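Local atomic coordinates of protein p13 MTCP-1 (Homo sapiens, PDB entry 1A1X), a protein that enhances the phosphorylation and activation of the kinases AKT1 and AKT2, interacting with them through their PH domains. Residues 8-13 with 89-94; 20-25 with 68-73. All blocks are in the same frame, centred on the assembly; numbering follows the deposited sequence.

In the fold
From the N terminus, residues 8-13 form the loop that leads into strand 13-16, and interaction 1 sets this loop against strand 85-94, closing a span of 75 intervening residues. Interaction 2 lies inside that span: strand 21-24, the neighbour of 13-16 in the sheet, meets residues 68-73 on the far side of 13-16 and closes a smaller loop of 42 residues. The two contacts are therefore nested and not crossed. They also touch, since Asp12 probably hydrogen-bonds through its backbone O to the N of Leu72 and through its N to OE2 of Glu25. Interaction 1 thus lays the entry loop on barrel strand 85-94, and interaction 2 links the two strands beside 13-16.

Interaction 1. Residues 8-13 with 89-94; sequences GAPPDH and QHHLMV
His91 points its imidazole from strand 85-94 at the backbone of Gly8, Ala9 and Pro10, and its side chain crosses that of Pro10 at about a right angle. The strand belongs to a closed, eight-stranded antiparallel barrel, the fold of the TCL1 family, and residues 8-13 are the loop that runs past it before entering strand 13-16. The contact illustrates how one ring can carry most of a surface contact. His91 extends with CG anti to the backbone N (chi1 179°), which brings the ring out to the loop backbone, and the turn about chi2 (-160°) presents CE1.

The atoms met by CE1 are unlike one another. The carbonyl O of Gly8 approaches His91 CE1 to 3.2 Å, obliquely to the ring. This C-H lies between two ring nitrogens and is probably polar enough to make the closeness favourable. Although ND1 of His91 is 3.5 Å from the same Gly8 O, the angle is too poor for a hydrogen bond. Ala9 C comes to the ring edge, 3.6 Å from His91 CE1 and near the ring plane, whereas Pro10 N stands obliquely. The pyrrolidine ring adds apolar contact, with Pro10 CB 3.9 Å from His91 CE1.

At the other nitrogen, NE2 of His91 is hydrogen-bonded to OE1 of Gln98, which probably limits rotation of the imidazole. Earlier in the same strand, Gln89 and His90 both face Leu101 in a classic beta bulge, and NE2 of Gln89 reaches Glu5 and Ala3 of the second subunit.

Where the loop passes into strand 13-16, His13 ND1 donates to Asp12 OD2 over 2.8 Å, bent to 140° at the hydrogen and arriving from above the carboxylate plane.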
ATOM      1  N   GLY A   8       1.055   0.358 -14.973  1.00 36.52           N
ATOM      2  CA  GLY A   8       1.018   1.466 -15.910  1.00 33.02           C
ATOM      3  C   GLY A   8       0.809   2.817 -15.260  1.00 33.14           C
ATOM      4  O   GLY A   8       0.974   2.966 -14.044  1.00 35.75           O
ATOM      5  N   ALA A   9       0.409   3.792 -16.075  1.00 28.39           N
ATOM      6  CA  ALA A   9       0.195   5.159 -15.605  1.00 23.88           C
ATOM      7  C   ALA A   9      -1.132   5.404 -14.892  1.00 19.87           C
ATOM      8  O   ALA A   9      -2.158   4.794 -15.217  1.00 18.30           O
ATOM      9  CB  ALA A   9       0.349   6.140 -16.763  1.00 23.25           C
ATOM     10  N   PRO A  10      -1.112   6.275 -13.869  1.00 18.90           N
ATOM     11  CA  PRO A  10      -2.318   6.609 -13.109  1.00 18.82           C
ATOM     12  C   PRO A  10      -3.181   7.546 -13.945  1.00 16.65           C
ATOM     13  O   PRO A  10      -2.703   8.118 -14.924  1.00 16.16           O
ATOM     14  CB  PRO A  10      -1.751   7.315 -11.872  1.00 16.22           C
ATOM     15  CG  PRO A  10      -0.521   7.953 -12.382  1.00 17.71           C
ATOM     16  CD  PRO A  10       0.080   6.865 -13.233  1.00 18.47           C
ATOM     17  N   PRO A  11      -4.476   7.672 -13.607  1.00 17.77           N
ATOM     18  CA  PRO A  11      -5.325   8.571 -14.392  1.00 17.80           C
ATOM     19  C   PRO A  11      -4.892  10.037 -14.315  1.00 16.54           C
ATOM     20  O   PRO A  11      -4.457  10.519 -13.272  1.00 16.67           O
ATOM     21  CB  PRO A  11      -6.717   8.351 -13.785  1.00 15.87           C
ATOM     22  CG  PRO A  11      -6.434   7.938 -12.397  1.00 13.61           C
ATOM     23  CD  PRO A  11      -5.263   6.992 -12.564  1.00 15.18           C
ATOM     24  N   ASP A  12      -4.957  10.715 -15.456  1.00 18.08           N
ATOM     25  CA  ASP A  12      -4.614  12.126 -15.565  1.00 17.00           C
ATOM     26  C   ASP A  12      -5.546  12.960 -14.678  1.00 15.91           C
ATOM     27  O   ASP A  12      -5.154  13.991 -14.126  1.00 15.96           O
ATOM     28  CB  ASP A  12      -4.722  12.552 -17.028  1.00 23.98           C
ATOM     29  CG  ASP A  12      -4.662  14.040 -17.200  1.00 34.63           C
ATOM     30  OD1 ASP A  12      -3.607  14.638 -16.884  1.00 42.77           O
ATOM     31  OD2 ASP A  12      -5.686  14.610 -17.635  1.00 42.27           O
ATOM     32  N   HIS A  13      -6.793  12.520 -14.573  1.00 16.48           N
ATOM     33  CA  HIS A  13      -7.763  13.199 -13.727  1.00 17.19           C
ATOM     34  C   HIS A  13      -8.939  12.332 -13.295  1.00 16.91           C
ATOM     35  O   HIS A  13      -9.252  11.299 -13.912  1.00 15.83           O
ATOM     36  CB  HIS A  13      -8.245  14.509 -14.362  1.00 25.37           C
ATOM     37  CG  HIS A  13      -8.957  14.340 -15.665  1.00 29.62           C
ATOM     38  ND1 HIS A  13      -8.411  14.744 -16.865  1.00 33.44           N
ATOM     39  CD2 HIS A  13     -10.198  13.875 -15.951  1.00 32.29           C
ATOM     40  CE1 HIS A  13      -9.289  14.543 -17.833  1.00 34.91           C
ATOM     41  NE2 HIS A  13     -10.382  14.018 -17.305  1.00 32.19           N
ATOM     42  N   GLN A  89       0.922   7.163  -2.608  1.00 15.00           N
ATOM     43  CA  GLN A  89       1.786   6.294  -1.805  1.00 16.39           C
ATOM     44  C   GLN A  89       2.011   4.952  -2.482  1.00 16.88           C
ATOM     45  O   GLN A  89       3.058   4.323  -2.310  1.00 19.34           O
ATOM     46  CB  GLN A  89       1.245   6.146  -0.394  1.00 12.14           C
ATOM     47  CG  GLN A  89       1.118   7.485   0.291  1.00 13.54           C
ATOM     48  CD  GLN A  89       1.029   7.344   1.782  1.00  9.67           C
ATOM     49  OE1 GLN A  89      -0.018   7.014   2.319  1.00 12.98           O
ATOM     50  NE2 GLN A  89       2.138   7.586   2.463  1.00 13.21           N
ATOM     51  N   HIS A  90       0.999   4.492  -3.211  1.00 15.39           N
ATOM     52  CA  HIS A  90       1.138   3.277  -4.004  1.00 12.39           C
ATOM     53  C   HIS A  90       0.082   3.174  -5.100  1.00 11.51           C
ATOM     54  O   HIS A  90      -1.005   3.749  -4.999  1.00  9.32           O
ATOM     55  CB  HIS A  90       1.310   1.997  -3.156  1.00 11.57           C
ATOM     56  CG  HIS A  90       0.038   1.399  -2.640  1.00 11.82           C
ATOM     57  ND1 HIS A  90      -1.104   1.283  -3.402  1.00 15.98           N
ATOM     58  CD2 HIS A  90      -0.244   0.817  -1.453  1.00  5.68           C
ATOM     59  CE1 HIS A  90      -2.033   0.656  -2.707  1.00  5.12           C
ATOM     60  NE2 HIS A  90      -1.538   0.363  -1.521  1.00  9.37           N
ATOM     61  N   HIS A  91       0.476   2.536  -6.194  1.00 12.42           N
ATOM     62  CA  HIS A  91      -0.374   2.329  -7.355  1.00 13.33           C
ATOM     63  C   HIS A  91      -0.089   0.906  -7.795  1.00 14.22           C
ATOM     64  O   HIS A  91       0.922   0.626  -8.434  1.00 14.55           O
ATOM     65  CB  HIS A  91       0.004   3.314  -8.464  1.00 14.49           C
ATOM     66  CG  HIS A  91      -0.805   3.167  -9.718  1.00 11.65           C
ATOM     67  ND1 HIS A  91      -0.379   3.654 -10.935  1.00 10.13           N
ATOM     68  CD2 HIS A  91      -2.022   2.617  -9.939  1.00 12.17           C
ATOM     69  CE1 HIS A  91      -1.301   3.412 -11.850  1.00 11.37           C
ATOM     70  NE2 HIS A  91      -2.308   2.785 -11.272  1.00 11.03           N
ATOM     71  N   LEU A  92      -0.989   0.004  -7.434  1.00 14.20           N
ATOM     72  CA  LEU A  92      -0.810  -1.393  -7.758  1.00 16.13           C
ATOM     73  C   LEU A  92      -2.092  -2.133  -8.069  1.00 15.61           C
ATOM     74  O   LEU A  92      -3.190  -1.574  -8.006  1.00 13.18           O
ATOM     75  CB  LEU A  92      -0.038  -2.103  -6.632  1.00 21.91           C
ATOM     76  CG  LEU A  92      -0.128  -1.560  -5.202  1.00 19.48           C
ATOM     77  CD1 LEU A  92      -1.399  -1.999  -4.557  1.00 21.10           C
ATOM     78  CD2 LEU A  92       1.047  -2.033  -4.389  1.00 24.03           C
ATOM     79  N   MET A  93      -1.914  -3.374  -8.500  1.00 15.85           N
ATOM     80  CA  MET A  93      -3.001  -4.271  -8.836  1.00 20.41           C
ATOM     81  C   MET A  93      -3.200  -5.134  -7.597  1.00 22.02           C
ATOM     82  O   MET A  93      -2.257  -5.791  -7.136  1.00 19.65           O
ATOM     83  CB  MET A  93      -2.575  -5.150 -10.009  1.00 26.24           C
ATOM     84  CG  MET A  93      -3.722  -5.730 -10.816  1.00 34.92           C
ATOM     85  SD  MET A  93      -4.634  -4.434 -11.686  1.00 41.75           S
ATOM     86  CE  MET A  93      -3.319  -3.424 -12.283  1.00 34.79           C
ATOM     87  N   VAL A  94      -4.391  -5.070  -7.010  1.00 22.33           N
ATOM     88  CA  VAL A  94      -4.696  -5.860  -5.821  1.00 24.39           C
ATOM     89  C   VAL A  94      -5.910  -6.730  -6.107  1.00 26.64           C
ATOM     90  O   VAL A  94      -7.001  -6.226  -6.350  1.00 26.50           O
ATOM     91  CB  VAL A  94      -4.994  -4.980  -4.605  1.00 25.47           C
ATOM     92  CG1 VAL A  94      -5.328  -5.843  -3.409  1.00 26.45           C
ATOM     93  CG2 VAL A  94      -3.814  -4.119  -4.286  1.00 25.45           C
TER

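Interaction 2. Residues 20-25 with 68-73; sequences GIYRDE and LMWQLY
The hydroxyl of Tyr22 hydrogen-bonds to the carbonyl O of Pro67, just ahead of residues 68-73, which probably restrains the phenol where its ring meets Trp70. The meeting itself is between aromatic rings, without any hydrogen bond from one segment to the other. The indole reaches the phenol with the outer part of its six-membered ring. Trp70 CZ3 lies over one face of Tyr22, displaced toward the rim, with Tyr22 CZ as its closest neighbour at 3.6 Å. Trp70 CE3 follows, 3.9 Å from Tyr22 CE2. The six-membered rings of Tyr22 and Trp70 have centroids 5.0 Å apart and planes inclined at 37°, too tilted for a parallel stack and too flat for a T.

Strands 21-24 and 69-73 flank strand 13-16 in the closed antiparallel barrel of the TCL1 family, and the two aromatic side chains meet over that intervening strand in the buried interior. Tyr22 has CG anti to its carbonyl carbon (chi1 -66°), which lays the ring across strand 13-16 to meet Trp70. An alanine here, having neither ring nor hydroxyl, would probably open a gap against Trp70 CZ3 and leave the Pro67 carbonyl without this partner.

On its own side, Trp70 meets Trp86 edge-to-face. Farther along strand 21-24, Asp24 OD2 takes a salt bridge from Arg28 NH2 and a hydrogen bond from Trp30 NE1. Leu68 contributes through its backbone, its carbonyl O standing obliquely 4.2 Å from Tyr22 CE2.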
ATOM      1  N   GLY A  20     -17.931   9.785  -3.468  1.00  9.32           N
ATOM      2  CA  GLY A  20     -17.116   8.583  -3.483  1.00 10.78           C
ATOM      3  C   GLY A  20     -16.928   7.871  -4.814  1.00 12.37           C
ATOM      4  O   GLY A  20     -16.144   6.919  -4.894  1.00 11.40           O
ATOM      5  N   ILE A  21     -17.656   8.293  -5.850  1.00 11.21           N
ATOM      6  CA  ILE A  21     -17.521   7.671  -7.164  1.00 11.81           C
ATOM      7  C   ILE A  21     -17.032   8.708  -8.161  1.00 13.84           C
ATOM      8  O   ILE A  21     -17.665   9.748  -8.367  1.00 12.70           O
ATOM      9  CB  ILE A  21     -18.838   7.021  -7.645  1.00 11.59           C
ATOM     10  CG1 ILE A  21     -19.309   5.985  -6.625  1.00 15.04           C
ATOM     11  CG2 ILE A  21     -18.622   6.310  -9.001  1.00 16.33           C
ATOM     12  CD1 ILE A  21     -20.629   5.319  -6.980  1.00 22.83           C
ATOM     13  N   TYR A  22     -15.872   8.425  -8.739  1.00 10.11           N
ATOM     14  CA  TYR A  22     -15.223   9.302  -9.688  1.00 11.86           C
ATOM     15  C   TYR A  22     -15.148   8.673 -11.068  1.00 14.44           C
ATOM     16  O   TYR A  22     -15.374   7.479 -11.235  1.00 17.52           O
ATOM     17  CB  TYR A  22     -13.798   9.600  -9.202  1.00  8.92           C
ATOM     18  CG  TYR A  22     -13.743  10.405  -7.920  1.00  8.62           C
ATOM     19  CD1 TYR A  22     -14.027   9.816  -6.684  1.00 10.70           C
ATOM     20  CD2 TYR A  22     -13.445  11.763  -7.945  1.00  6.29           C
ATOM     21  CE1 TYR A  22     -14.019  10.571  -5.511  1.00 13.66           C
ATOM     22  CE2 TYR A  22     -13.434  12.525  -6.786  1.00  6.68           C
ATOM     23  CZ  TYR A  22     -13.723  11.926  -5.575  1.00  8.01           C
ATOM     24  OH  TYR A  22     -13.722  12.687  -4.434  1.00 14.82           O
ATOM     25  N   ARG A  23     -14.810   9.493 -12.054  1.00 16.60           N
ATOM     26  CA  ARG A  23     -14.634   9.038 -13.431  1.00 18.95           C
ATOM     27  C   ARG A  23     -13.355   9.660 -13.990  1.00 15.47           C
ATOM     28  O   ARG A  23     -13.083  10.836 -13.748  1.00 14.40           O
ATOM     29  CB  ARG A  23     -15.833   9.425 -14.296  1.00 21.56           C
ATOM     30  CG  ARG A  23     -17.051   8.561 -14.072  1.00 33.66           C
ATOM     31  CD  ARG A  23     -18.029   8.710 -15.214  1.00 36.15           C
ATOM     32  NE  ARG A  23     -18.516  10.079 -15.320  1.00 38.83           N
ATOM     33  CZ  ARG A  23     -19.685  10.414 -15.854  1.00 45.05           C
ATOM     34  NH1 ARG A  23     -20.495   9.475 -16.336  1.00 46.49           N
ATOM     35  NH2 ARG A  23     -20.051  11.690 -15.891  1.00 46.39           N
ATOM     36  N   ASP A  24     -12.554   8.871 -14.702  1.00 15.56           N
ATOM     37  CA  ASP A  24     -11.307   9.379 -15.268  1.00 15.72           C
ATOM     38  C   ASP A  24     -11.494   9.827 -16.711  1.00 14.47           C
ATOM     39  O   ASP A  24     -12.616   9.863 -17.214  1.00 14.11           O
ATOM     40  CB  ASP A  24     -10.169   8.345 -15.143  1.00 14.43           C
ATOM     41  CG  ASP A  24     -10.464   7.029 -15.858  1.00 15.26           C
ATOM     42  OD1 ASP A  24     -11.279   7.002 -16.790  1.00 11.84           O
ATOM     43  OD2 ASP A  24      -9.865   6.004 -15.493  1.00 18.06           O
ATOM     44  N   GLU A  25     -10.397  10.159 -17.374  1.00 14.92           N
ATOM     45  CA  GLU A  25     -10.440  10.610 -18.761  1.00 17.73           C
ATOM     46  C   GLU A  25     -11.017   9.593 -19.758  1.00 20.50           C
ATOM     47  O   GLU A  25     -11.358   9.956 -20.882  1.00 22.81           O
ATOM     48  CB  GLU A  25      -9.042  11.017 -19.214  1.00 18.41           C
ATOM     49  CG  GLU A  25      -8.017   9.882 -19.177  1.00 19.84           C
ATOM     50  CD  GLU A  25      -7.190   9.864 -17.906  1.00 21.17           C
ATOM     51  OE1 GLU A  25      -7.714  10.241 -16.832  1.00 16.47           O
ATOM     52  OE2 GLU A  25      -6.008   9.469 -17.989  1.00 18.38           O
ATOM     53  N   LEU A  68     -13.821  17.415  -5.283  1.00 13.52           N
ATOM     54  CA  LEU A  68     -14.645  17.375  -6.487  1.00 13.91           C
ATOM     55  C   LEU A  68     -13.808  16.828  -7.638  1.00 12.87           C
ATOM     56  O   LEU A  68     -14.336  16.210  -8.561  1.00 11.98           O
ATOM     57  CB  LEU A  68     -15.132  18.778  -6.864  1.00 12.66           C
ATOM     58  CG  LEU A  68     -16.059  19.551  -5.931  1.00 17.85           C
ATOM     59  CD1 LEU A  68     -16.352  20.906  -6.550  1.00 17.81           C
ATOM     60  CD2 LEU A  68     -17.348  18.792  -5.705  1.00 18.03           C
ATOM     61  N   MET A  69     -12.501  17.056  -7.580  1.00 11.64           N
ATOM     62  CA  MET A  69     -11.620  16.586  -8.636  1.00 16.65           C
ATOM     63  C   MET A  69     -10.163  16.477  -8.221  1.00 16.10           C
ATOM     64  O   MET A  69      -9.694  17.201  -7.343  1.00 15.01           O
ATOM     65  CB  MET A  69     -11.697  17.525  -9.834  1.00 20.53           C
ATOM     66  CG  MET A  69     -11.208  18.926  -9.524  1.00 29.19           C
ATOM     67  SD  MET A  69     -10.095  19.561 -10.779  1.00 46.93           S
ATOM     68  CE  MET A  69      -8.533  19.092 -10.099  1.00 38.88           C
ATOM     69  N   TRP A  70      -9.456  15.579  -8.900  1.00 13.15           N
ATOM     70  CA  TRP A  70      -8.032  15.350  -8.692  1.00 10.26           C
ATOM     71  C   TRP A  70      -7.420  15.463 -10.077  1.00 10.68           C
ATOM     72  O   TRP A  70      -7.971  14.928 -11.033  1.00 12.34           O
ATOM     73  CB  TRP A  70      -7.772  13.939  -8.159  1.00 12.59           C
ATOM     74  CG  TRP A  70      -7.805  13.797  -6.676  1.00 10.88           C
ATOM     75  CD1 TRP A  70      -6.995  14.419  -5.776  1.00  8.84           C
ATOM     76  CD2 TRP A  70      -8.605  12.876  -5.927  1.00  8.55           C
ATOM     77  NE1 TRP A  70      -7.230  13.929  -4.513  1.00  7.96           N
ATOM     78  CE2 TRP A  70      -8.212  12.979  -4.578  1.00  9.30           C
ATOM     79  CE3 TRP A  70      -9.614  11.962  -6.270  1.00  6.59           C
ATOM     80  CZ2 TRP A  70      -8.791  12.202  -3.563  1.00  9.37           C
ATOM     81  CZ3 TRP A  70     -10.192  11.190  -5.264  1.00 10.38           C
ATOM     82  CH2 TRP A  70      -9.775  11.317  -3.922  1.00  9.72           C
ATOM     83  N   GLN A  71      -6.289  16.149 -10.179  1.00 11.12           N
ATOM     84  CA  GLN A  71      -5.592  16.328 -11.443  1.00 10.97           C
ATOM     85  C   GLN A  71      -4.151  15.887 -11.225  1.00 12.14           C
ATOM     86  O   GLN A  71      -3.502  16.344 -10.287  1.00 13.62           O
ATOM     87  CB  GLN A  71      -5.640  17.804 -11.831  1.00 19.11           C
ATOM     88  CG  GLN A  71      -5.005  18.152 -13.159  1.00 21.02           C
ATOM     89  CD  GLN A  71      -5.123  19.641 -13.467  1.00 27.76           C
ATOM     90  OE1 GLN A  71      -4.235  20.432 -13.140  1.00 29.53           O
ATOM     91  NE2 GLN A  71      -6.236  20.032 -14.079  1.00 28.11           N
ATOM     92  N   LEU A  72      -3.655  14.984 -12.071  1.00 14.29           N
ATOM     93  CA  LEU A  72      -2.281  14.502 -11.942  1.00 16.97           C
ATOM     94  C   LEU A  72      -1.291  15.674 -11.948  1.00 20.03           C
ATOM     95  O   LEU A  72      -1.316  16.541 -12.826  1.00 19.06           O
ATOM     96  CB  LEU A  72      -1.966  13.479 -13.034  1.00 18.95           C
ATOM     97  CG  LEU A  72      -0.727  12.592 -12.889  1.00 20.18           C
ATOM     98  CD1 LEU A  72      -0.683  11.918 -11.516  1.00 20.20           C
ATOM     99  CD2 LEU A  72      -0.735  11.544 -14.006  1.00 21.11           C
ATOM    100  N   TYR A  73      -0.434  15.686 -10.933  1.00 22.95           N
ATOM    101  CA  TYR A  73       0.552  16.736 -10.722  1.00 24.81           C
ATOM    102  C   TYR A  73       1.955  16.103 -10.695  1.00 27.98           C
ATOM    103  O   TYR A  73       2.090  14.932 -10.347  1.00 27.51           O
ATOM    104  CB  TYR A  73       0.222  17.394  -9.379  1.00 24.82           C
ATOM    105  CG  TYR A  73       0.829  18.746  -9.164  1.00 28.69           C
ATOM    106  CD1 TYR A  73       0.374  19.855  -9.871  1.00 29.31           C
ATOM    107  CD2 TYR A  73       1.880  18.914  -8.271  1.00 29.76           C
ATOM    108  CE1 TYR A  73       0.962  21.101  -9.697  1.00 32.02           C
ATOM    109  CE2 TYR A  73       2.473  20.148  -8.089  1.00 32.56           C
ATOM    110  CZ  TYR A  73       2.014  21.238  -8.804  1.00 31.82           C
ATOM    111  OH  TYR A  73       2.630  22.455  -8.625  1.00 36.68           O
TER